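Local coordinates for monoglyceride lipase (Saccharomyces cerevisiae, PDB 4ZWN), which hydrolyses monoacylglycerols to free fatty acids and glycerol, preferring monounsaturated substrates, and also takes part in the breakdown of fatty acid ethyl esters, at residues P52-T57 and H83-G88; H176-Y181 and D271-D276; Y253-F258 and I284-S289. The protein carries 2 engineered substitutions. One frame throughout, in Å; residues are numbered along the deposited sequence.

Overall arrangement
Contact 2 lies at the active site of this alpha/beta hydrolase, whereas contacts 1 and 3 are structural packing away from it. Contact 2 includes Asp272, whose side chain is about 3 Å from that of His302, the two being the probable charge-relay residues, and Asn275, whose side chain is about 3 Å from that of Ser144, the probable nucleophile. Contact 1 is on the opposite side of the chain's centre, its own centre about 35 Å from that of contact 2 and about 33 Å from that of contact 3. Contact 3 is nearer contact 2, with centres about 24 Å and nearest atoms about 10 Å apart, and helix 277-286 leads from contact 2 to contact 3.

Contact 1: P52-T57 and H83-G88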
loop_
_atom_site.group_PDB
_atom_site.type_symbol
_atom_site.label_atom_id
_atom_site.label_comp_id
_atom_site.label_asym_id
_atom_site.label_seq_id
_atom_site.Cartn_x
_atom_site.Cartn_y
_atom_site.Cartn_z
ATOM N N PRO A 52 -0.152 10.531 -15.118
ATOM C CA PRO A 52 -0.598 10.134 -16.459
ATOM C C PRO A 52 0.417 9.264 -17.195
ATOM O O PRO A 52 1.605 9.293 -16.873
ATOM C CB PRO A 52 -0.778 11.475 -17.171
ATOM C CG PRO A 52 0.244 12.359 -16.535
ATOM C CD PRO A 52 0.358 11.915 -15.094
ATOM N N VAL A 53 -0.055 8.498 -18.172
ATOM C CA VAL A 53 0.831 7.714 -19.020
ATOM C C VAL A 53 1.691 8.644 -19.867
ATOM O O VAL A 53 1.170 9.522 -20.554
ATOM C CB VAL A 53 0.045 6.761 -19.942
ATOM C CG1 VAL A 53 0.987 6.064 -20.910
ATOM C CG2 VAL A 53 -0.738 5.747 -19.119
ATOM N N GLN A 54 3.006 8.461 -19.804
ATOM C CA GLN A 54 3.935 9.297 -20.562
ATOM C C GLN A 54 4.991 8.470 -21.286
ATOM O O GLN A 54 6.150 8.450 -20.876
ATOM C CB GLN A 54 4.626 10.301 -19.638
ATOM C CG GLN A 54 3.680 11.166 -18.828
ATOM C CD GLN A 54 4.404 12.021 -17.809
ATOM O OE1 GLN A 54 5.463 12.584 -18.091
ATOM N NE2 GLN A 54 3.840 12.118 -16.610
ATOM N N ASN A 55 4.580 7.824 -22.346
ATOM C CA ASN A 55 5.476 6.984 -23.079
ATOM C C ASN A 55 5.425 7.230 -24.563
ATOM O O ASN A 55 5.734 6.367 -25.333
ATOM C CB ASN A 55 5.169 5.531 -22.788
ATOM C CG ASN A 55 3.842 5.130 -23.308
ATOM O OD1 ASN A 55 3.163 5.916 -23.912
ATOM N ND2 ASN A 55 3.470 3.910 -23.082
ATOM N N GLY A 56 5.064 8.415 -24.985
ATOM C CA GLY A 56 5.138 8.682 -26.394
ATOM C C GLY A 56 3.929 8.206 -27.154
ATOM O O GLY A 56 3.263 9.013 -27.758
ATOM N N THR A 57 3.641 6.914 -27.145
ATOM C CA THR A 57 2.357 6.494 -27.623
ATOM C C THR A 57 1.528 7.229 -26.655
ATOM O O THR A 57 2.049 7.723 -25.695
ATOM C CB THR A 57 2.073 5.024 -27.371
ATOM O OG1 THR A 57 0.951 4.922 -26.510
ATOM C CG2 THR A 57 3.231 4.342 -26.735
ATOM N N HIS A 83 7.630 4.251 -13.288
ATOM C CA HIS A 83 7.770 3.066 -14.132
ATOM C C HIS A 83 6.436 2.650 -14.748
ATOM O O HIS A 83 6.390 2.209 -15.895
ATOM C CB HIS A 83 8.362 1.897 -13.339
ATOM C CG HIS A 83 9.842 1.993 -13.128
ATOM N ND1 HIS A 83 10.417 2.923 -12.289
ATOM C CD2 HIS A 83 10.864 1.271 -13.646
ATOM C CE1 HIS A 83 11.729 2.770 -12.299
ATOM N NE2 HIS A 83 12.026 1.775 -13.114
ATOM N N LEU A 84 5.354 2.787 -13.988
ATOM C CA LEU A 84 4.026 2.483 -14.514
ATOM C C LEU A 84 3.663 3.432 -15.652
ATOM O O LEU A 84 3.065 3.023 -16.646
ATOM C CB LEU A 84 2.971 2.558 -13.409
ATOM C CG LEU A 84 2.921 1.397 -12.415
ATOM C CD1 LEU A 84 1.930 1.690 -11.300
ATOM C CD2 LEU A 84 2.561 0.099 -13.122
ATOM N N SER A 85 4.030 4.701 -15.496
ATOM C CA SER A 85 3.753 5.716 -16.506
ATOM C C SER A 85 4.465 5.393 -17.816
ATOM O O SER A 85 3.911 5.587 -18.898
ATOM C CB SER A 85 4.175 7.099 -16.003
ATOM O OG SER A 85 3.902 8.102 -16.966
ATOM N N LEU A 86 5.691 4.888 -17.704
ATOM C CA LEU A 86 6.487 4.512 -18.869
ATOM C C LEU A 86 5.936 3.283 -19.585
ATOM O O LEU A 86 6.210 3.073 -20.768
ATOM C CB LEU A 86 7.940 4.253 -18.459
ATOM C CG LEU A 86 8.767 5.473 -18.054
ATOM C CD1 LEU A 86 10.100 5.043 -17.479
ATOM C CD2 LEU A 86 8.973 6.391 -19.244
ATOM N N ASN A 87 5.162 2.471 -18.869
ATOM C CA ASN A 87 4.676 1.212 -19.423
ATOM C C ASN A 87 3.171 1.187 -19.654
ATOM O O ASN A 87 2.556 0.121 -19.685
ATOM C CB ASN A 87 5.078 0.053 -18.515
ATOM C CG ASN A 87 6.572 -0.179 -18.507
ATOM O OD1 ASN A 87 7.096 -0.948 -19.315
ATOM N ND2 ASN A 87 7.271 0.495 -17.602
ATOM N N GLY A 88 2.584 2.369 -19.816
ATOM C CA GLY A 88 1.201 2.483 -20.239
ATOM C C GLY A 88 0.159 2.327 -19.151
ATOM O O GLY A 88 -0.957 1.887 -19.423
#
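Pro52 opens the contact through its carbonyl oxygen, which receives the hydroxyl of Ser85: the bond from Ser85 OG to Pro52 O is 2.6 Å long and lies in the carbonyl plane. The serine reaches it with OG anti to its own backbone nitrogen (chi1 -179°), beside its carbonyl carbon, and this places hydroxyl and carbonyl of the same residue before the incoming chain. Val53 follows with both methyls against the end of the helix. CG1 packs 3.6 Å from the carbonyl oxygen of Ser85 and also touches CA of Gly88, while CG2 lies 3.5 Å from Gly88 C.

At Gln54 the backbone N-H makes the main bond, 3.1 Å from Gln54 N to Ser85 O; a weak second bond runs from the same nitrogen to Ser85 OG. Ser85 thus grips two consecutive peptide groups, donating to one and accepting from the other. This is how the loop between strands 44-51 and 62-67 of the alpha/beta hydrolase sheet is fastened to the last turn of helix 78-86, just before strand 89-94 begins. The extended side chain of Gln54 runs alongside the serine hydroxyl, CB 3.5 Å from Ser85 OG, and its OE1 goes on to accept from the backbone N of Thr32. CD2 of Leu86 comes within 3.9 Å of Gln54 O. Asn55 then sets its CB 3.3 Å from Leu86 O; two residues on from that leucine, Gly88 has a positive phi, which favours glycine.

Contact 2: H176-Y181 and D271-D276; sequences HPHTMY and DDTIND
His176 turns the face of its imidazole onto the backbone of Thr273. CA of Thr273 sits 3.8 Å from the ring centroid and 20° off the normal, a CH-pi contact, while CD of Pro177 occupies the opposite face. With CG anti to the backbone nitrogen (chi1 -171°), the ring also turns ND1 to the first turn of helix 177-182, where it accepts from His178 N at 3.0 Å as an N-cap. A leucine here would probably leave His178 N without its capping acceptor and Thr273 CA without the flat ring face it rests on. The bond from His176 N to Ile274 O is 3.0 Å long and almost straight (179°).

Thr179 presents its hydroxyl from the same first turn, Thr179 OG1 donating to a lone pair of Thr273 O over 2.8 Å. The loop held here carries Asp272, the probable acid of the Ser-His-Asp triad of the alpha/beta hydrolase fold: its OD2 accepts from His302 ND1, and OD1 accepts from Ile274 N, an Asx turn, and from Asn275 N, which completes an Asx motif. Obliquely across Thr273, His178 CB lies 4.1 Å from Thr273 CB. Asp276 meets Pro177 at about a right angle, OD2 3.2 Å from Pro177 CD, while its OD1 accepts from Lys278 N, capping the helix that follows.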
loop_
_atom_site.group_PDB
_atom_site.type_symbol
_atom_site.label_atom_id
_atom_site.label_comp_id
_atom_site.label_asym_id
_atom_site.label_seq_id
_atom_site.Cartn_x
_atom_site.Cartn_y
_atom_site.Cartn_z
ATOM N N HIS A 176 6.304 -9.883 11.710
ATOM C CA HIS A 176 7.388 -10.847 11.819
ATOM C C HIS A 176 7.915 -10.856 13.251
ATOM O O HIS A 176 7.993 -9.800 13.880
ATOM C CB HIS A 176 8.501 -10.494 10.829
ATOM C CG HIS A 176 9.564 -11.540 10.701
ATOM N ND1 HIS A 176 10.580 -11.687 11.620
ATOM C CD2 HIS A 176 9.778 -12.481 9.750
ATOM C CE1 HIS A 176 11.370 -12.678 11.246
ATOM N NE2 HIS A 176 10.905 -13.177 10.114
ATOM N N PRO A 177 8.268 -12.045 13.773
ATOM C CA PRO A 177 8.765 -12.200 15.147
ATOM C C PRO A 177 9.884 -11.222 15.507
ATOM O O PRO A 177 9.947 -10.747 16.639
ATOM C CB PRO A 177 9.282 -13.640 15.166
ATOM C CG PRO A 177 8.421 -14.345 14.184
ATOM C CD PRO A 177 8.149 -13.346 13.088
ATOM N N HIS A 178 10.747 -10.922 14.543
ATOM C CA HIS A 178 11.839 -9.982 14.754
ATOM C C HIS A 178 11.320 -8.606 15.159
ATOM O O HIS A 178 11.895 -7.945 16.023
ATOM C CB HIS A 178 12.688 -9.871 13.492
ATOM C CG HIS A 178 13.822 -8.906 13.609
ATOM N ND1 HIS A 178 13.694 -7.565 13.314
ATOM C CD2 HIS A 178 15.111 -9.087 13.984
ATOM C CE1 HIS A 178 14.854 -6.963 13.504
ATOM N NE2 HIS A 178 15.729 -7.863 13.909
ATOM N N THR A 179 10.228 -8.181 14.532
ATOM C CA THR A 179 9.625 -6.890 14.845
ATOM C C THR A 179 8.882 -6.927 16.183
ATOM O O THR A 179 8.957 -5.982 16.968
ATOM C CB THR A 179 8.663 -6.436 13.724
ATOM O OG1 THR A 179 9.417 -6.158 12.537
ATOM C CG2 THR A 179 7.906 -5.177 14.132
ATOM N N MET A 180 8.178 -8.024 16.449
ATOM C CA MET A 180 7.422 -8.145 17.693
ATOM C C MET A 180 8.342 -8.225 18.912
ATOM O O MET A 180 8.020 -7.691 19.973
ATOM C CB MET A 180 6.502 -9.364 17.645
ATOM C CG MET A 180 5.557 -9.363 16.454
ATOM S SD MET A 180 4.367 -10.719 16.477
ATOM C CE MET A 180 3.290 -10.179 17.801
ATOM N N TYR A 181 9.487 -8.883 18.754
ATOM C CA TYR A 181 10.471 -8.987 19.831
ATOM C C TYR A 181 11.192 -7.664 20.105
ATOM O O TYR A 181 11.415 -7.307 21.260
ATOM C CB TYR A 181 11.504 -10.072 19.508
ATOM C CG TYR A 181 11.125 -11.460 19.983
ATOM C CD1 TYR A 181 10.069 -12.152 19.403
ATOM C CD2 TYR A 181 11.832 -12.082 21.004
ATOM C CE1 TYR A 181 9.723 -13.420 19.831
ATOM C CE2 TYR A 181 11.493 -13.349 21.436
ATOM C CZ TYR A 181 10.438 -14.013 20.846
ATOM O OH TYR A 181 10.095 -15.275 21.268
ATOM N N ASP A 271 13.117 -11.934 2.711
ATOM C CA ASP A 271 13.863 -11.531 3.900
ATOM C C ASP A 271 13.159 -10.428 4.684
ATOM O O ASP A 271 13.776 -9.758 5.516
ATOM C CB ASP A 271 15.268 -11.070 3.514
ATOM C CG ASP A 271 16.077 -12.168 2.862
ATOM O OD1 ASP A 271 15.719 -13.352 3.038
ATOM O OD2 ASP A 271 17.072 -11.848 2.176
ATOM N N ASP A 272 11.871 -10.241 4.415
ATOM C CA ASP A 272 11.077 -9.253 5.133
ATOM C C ASP A 272 10.968 -9.639 6.608
ATOM O O ASP A 272 10.376 -10.662 6.951
ATOM C CB ASP A 272 9.686 -9.127 4.503
ATOM C CG ASP A 272 8.914 -7.918 5.005
ATOM O OD1 ASP A 272 9.230 -7.400 6.098
ATOM O OD2 ASP A 272 7.974 -7.489 4.306
ATOM N N THR A 273 11.549 -8.818 7.475
ATOM C CA THR A 273 11.510 -9.080 8.910
ATOM C C THR A 273 10.606 -8.080 9.618
ATOM O O THR A 273 10.619 -7.975 10.843
ATOM C CB THR A 273 12.912 -9.030 9.534
ATOM O OG1 THR A 273 13.541 -7.786 9.195
ATOM C CG2 THR A 273 13.761 -10.183 9.020
ATOM N N ILE A 274 9.821 -7.348 8.834
ATOM C CA ILE A 274 8.827 -6.432 9.378
ATOM C C ILE A 274 7.453 -7.098 9.342
ATOM O O ILE A 274 6.826 -7.298 10.381
ATOM C CB ILE A 274 8.802 -5.100 8.605
ATOM C CG1 ILE A 274 10.153 -4.393 8.747
ATOM C CG2 ILE A 274 7.679 -4.205 9.109
ATOM C CD1 ILE A 274 10.228 -3.053 8.051
ATOM N N ASN A 275 6.996 -7.445 8.142
ATOM C CA ASN A 275 5.774 -8.227 7.984
ATOM C C ASN A 275 6.104 -9.661 7.584
ATOM O O ASN A 275 6.778 -9.892 6.582
ATOM C CB ASN A 275 4.847 -7.591 6.945
ATOM C CG ASN A 275 4.328 -6.233 7.377
ATOM O OD1 ASN A 275 4.393 -5.878 8.554
ATOM N ND2 ASN A 275 3.802 -5.468 6.427
ATOM N N ASP A 276 5.629 -10.622 8.368
ATOM C CA ASP A 276 5.956 -12.025 8.135
ATOM C C ASP A 276 5.374 -12.542 6.824
ATOM O O ASP A 276 4.178 -12.389 6.563
ATOM C CB ASP A 276 5.457 -12.886 9.296
ATOM C CG ASP A 276 6.233 -14.183 9.437
ATOM O OD1 ASP A 276 6.522 -14.832 8.413
ATOM O OD2 ASP A 276 6.563 -14.552 10.583
#

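Contact 3: Y253-F258 and I284-S289; sequences YIQKNF and IRDCPS. Engineered in segment 284-289: Arg285 (natural residue Gln).
Cys287 and Phe258 supply the sulfur-aromatic element of this contact. The sulfur stands above the middle of the ring, Cys287 SG being 3.6 Å from the Phe258 centroid and only 11° off the normal. Phe258 holds CG anti to its backbone nitrogen (chi1 -169°), which swings the ring from the end of helix 253-257 to meet the sulfur with its face. Cys287 SG also accepts a weak bond from the backbone nitrogen of Ser289, so it is engaged by its own turn as well as by the ring.

Apolar packing brings in Pro288 and Ile254. Pro288 wedges its ring against the helix end, CG 3.7 Å from Phe258 CB and CD 3.9 Å from Ile254 CG2. Ser289 CB touches the same aromatic ring obliquely, 3.7 Å from Phe258 CE2. Ile254 crosses Asp286 at about a right angle, its CD1 3.9 Å from Asp286 CB.

Polar groups meet here without a hydrogen bond between the segments. Gln255, bent at chi2 (89°), lays CG 3.4 Å from Asp286 O, and its amide runs past that oxygen, Gln255 NE2 to Asp286 O 3.6 Å, with no hydrogen bond formed; its OE1 accepts from Asn249 ND2, while Asp286 OD2 forms a salt bridge with Lys282.

The contact thus joins short helix 253-257 to the turn leaving helix 277-286. Phe258 and Cys287 both rest on Val264 of strand 264-269, Phe258 also touches Ala154 of helix 145-156, and Phe283 of helix 277-286 packs against Ile254 and Phe258.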
loop_
_atom_site.group_PDB
_atom_site.type_symbol
_atom_site.label_atom_id
_atom_site.label_comp_id
_atom_site.label_asym_id
_atom_site.label_seq_id
_atom_site.Cartn_x
_atom_site.Cartn_y
_atom_site.Cartn_z
ATOM N N TYR A 253 -13.993 -16.315 6.715
ATOM C CA TYR A 253 -14.312 -14.957 6.304
ATOM C C TYR A 253 -13.843 -14.677 4.881
ATOM O O TYR A 253 -14.562 -14.070 4.085
ATOM C CB TYR A 253 -13.685 -13.948 7.262
ATOM C CG TYR A 253 -13.879 -12.517 6.832
ATOM C CD1 TYR A 253 -15.077 -11.859 7.071
ATOM C CD2 TYR A 253 -12.866 -11.821 6.185
ATOM C CE1 TYR A 253 -15.262 -10.548 6.675
ATOM C CE2 TYR A 253 -13.040 -10.509 5.787
ATOM C CZ TYR A 253 -14.240 -9.877 6.035
ATOM O OH TYR A 253 -14.417 -8.571 5.641
ATOM N N ILE A 254 -12.634 -15.129 4.567
ATOM C CA ILE A 254 -12.048 -14.876 3.261
ATOM C C ILE A 254 -12.811 -15.607 2.161
ATOM O O ILE A 254 -13.197 -15.000 1.163
ATOM C CB ILE A 254 -10.563 -15.285 3.229
ATOM C CG1 ILE A 254 -9.784 -14.488 4.280
ATOM C CG2 ILE A 254 -9.982 -15.068 1.838
ATOM C CD1 ILE A 254 -8.311 -14.808 4.339
ATOM N N GLN A 255 -13.042 -16.905 2.353
ATOM C CA GLN A 255 -13.744 -17.712 1.359
ATOM C C GLN A 255 -15.140 -17.173 1.054
ATOM O O GLN A 255 -15.606 -17.247 -0.079
ATOM C CB GLN A 255 -13.855 -19.169 1.820
ATOM C CG GLN A 255 -12.540 -19.923 1.880
ATOM C CD GLN A 255 -11.844 -19.784 3.215
ATOM O OE1 GLN A 255 -12.105 -18.845 3.971
ATOM N NE2 GLN A 255 -10.954 -20.721 3.518
ATOM N N LYS A 256 -15.801 -16.629 2.070
ATOM C CA LYS A 256 -17.188 -16.194 1.933
ATOM C C LYS A 256 -17.336 -14.797 1.339
ATOM O O LYS A 256 -18.303 -14.524 0.630
ATOM C CB LYS A 256 -17.892 -16.239 3.291
ATOM C CG LYS A 256 -18.103 -17.636 3.848
ATOM C CD LYS A 256 -18.787 -17.574 5.206
ATOM C CE LYS A 256 -18.881 -18.948 5.847
ATOM N NZ LYS A 256 -19.540 -18.875 7.178
ATOM N N ASN A 257 -16.387 -13.912 1.623
ATOM C CA ASN A 257 -16.562 -12.503 1.279
ATOM C C ASN A 257 -15.647 -11.982 0.172
ATOM O O ASN A 257 -15.897 -10.913 -0.387
ATOM C CB ASN A 257 -16.377 -11.646 2.532
ATOM C CG ASN A 257 -17.399 -11.961 3.602
ATOM O OD1 ASN A 257 -18.504 -11.418 3.598
ATOM N ND2 ASN A 257 -17.039 -12.846 4.524
ATOM N N PHE A 258 -14.591 -12.724 -0.143
ATOM C CA PHE A 258 -13.674 -12.302 -1.196
ATOM C C PHE A 258 -14.410 -12.203 -2.528
ATOM O O PHE A 258 -15.127 -13.126 -2.913
ATOM C CB PHE A 258 -12.496 -13.269 -1.316
ATOM C CG PHE A 258 -11.385 -12.758 -2.183
ATOM C CD1 PHE A 258 -10.361 -11.995 -1.643
ATOM C CD2 PHE A 258 -11.366 -13.035 -3.540
ATOM C CE1 PHE A 258 -9.339 -11.518 -2.441
ATOM C CE2 PHE A 258 -10.349 -12.558 -4.344
ATOM C CZ PHE A 258 -9.335 -11.799 -3.794
ATOM N N ILE A 284 -3.091 -16.523 0.510
ATOM C CA ILE A 284 -3.248 -17.109 -0.819
ATOM C C ILE A 284 -3.897 -18.492 -0.730
ATOM O O ILE A 284 -4.758 -18.834 -1.542
ATOM C CB ILE A 284 -1.895 -17.207 -1.550
ATOM C CG1 ILE A 284 -1.325 -15.809 -1.773
ATOM C CG2 ILE A 284 -2.053 -17.903 -2.894
ATOM C CD1 ILE A 284 -2.245 -14.905 -2.576
ATOM N N ARG A 285 -3.493 -19.272 0.267
ATOM C CA ARG A 285 -4.115 -20.562 0.542
ATOM C C ARG A 285 -5.615 -20.444 0.798
ATOM O O ARG A 285 -6.405 -21.228 0.270
ATOM C CB ARG A 285 -3.453 -21.224 1.745
ATOM C CG ARG A 285 -2.210 -22.010 1.429
ATOM C CD ARG A 285 -1.717 -22.715 2.677
ATOM N NE ARG A 285 -0.709 -23.719 2.369
ATOM C CZ ARG A 285 -0.959 -25.020 2.265
ATOM N NH1 ARG A 285 -2.189 -25.480 2.456
ATOM N NH2 ARG A 285 0.024 -25.865 1.977
ATOM N N ASP A 286 -6.003 -19.465 1.615
ATOM C CA ASP A 286 -7.401 -19.304 2.006
ATOM C C ASP A 286 -8.246 -18.624 0.928
ATOM O O ASP A 286 -9.468 -18.776 0.906
ATOM C CB ASP A 286 -7.508 -18.502 3.311
ATOM C CG ASP A 286 -6.869 -19.211 4.493
ATOM O OD1 ASP A 286 -6.703 -20.448 4.439
ATOM O OD2 ASP A 286 -6.540 -18.522 5.484
ATOM N N CYS A 287 -7.600 -17.868 0.045
ATOM C CA CYS A 287 -8.317 -17.111 -0.981
ATOM C C CYS A 287 -9.039 -18.036 -1.954
ATOM O O CYS A 287 -8.434 -18.950 -2.510
ATOM C CB CYS A 287 -7.356 -16.195 -1.743
ATOM S SG CYS A 287 -8.150 -15.096 -2.945
ATOM N N PRO A 288 -10.343 -17.796 -2.163
ATOM C CA PRO A 288 -11.200 -18.654 -2.989
ATOM C C PRO A 288 -11.071 -18.389 -4.487
ATOM O O PRO A 288 -11.550 -19.193 -5.287
ATOM C CB PRO A 288 -12.606 -18.301 -2.505
ATOM C CG PRO A 288 -12.493 -16.866 -2.114
ATOM C CD PRO A 288 -11.106 -16.699 -1.538
ATOM N N SER A 289 -10.435 -17.281 -4.854
ATOM C CA SER A 289 -10.316 -16.891 -6.257
ATOM C C SER A 289 -9.539 -17.910 -7.081
ATOM O O SER A 289 -8.605 -18.542 -6.584
ATOM C CB SER A 289 -9.644 -15.524 -6.375
ATOM O OG SER A 289 -9.448 -15.181 -7.736
#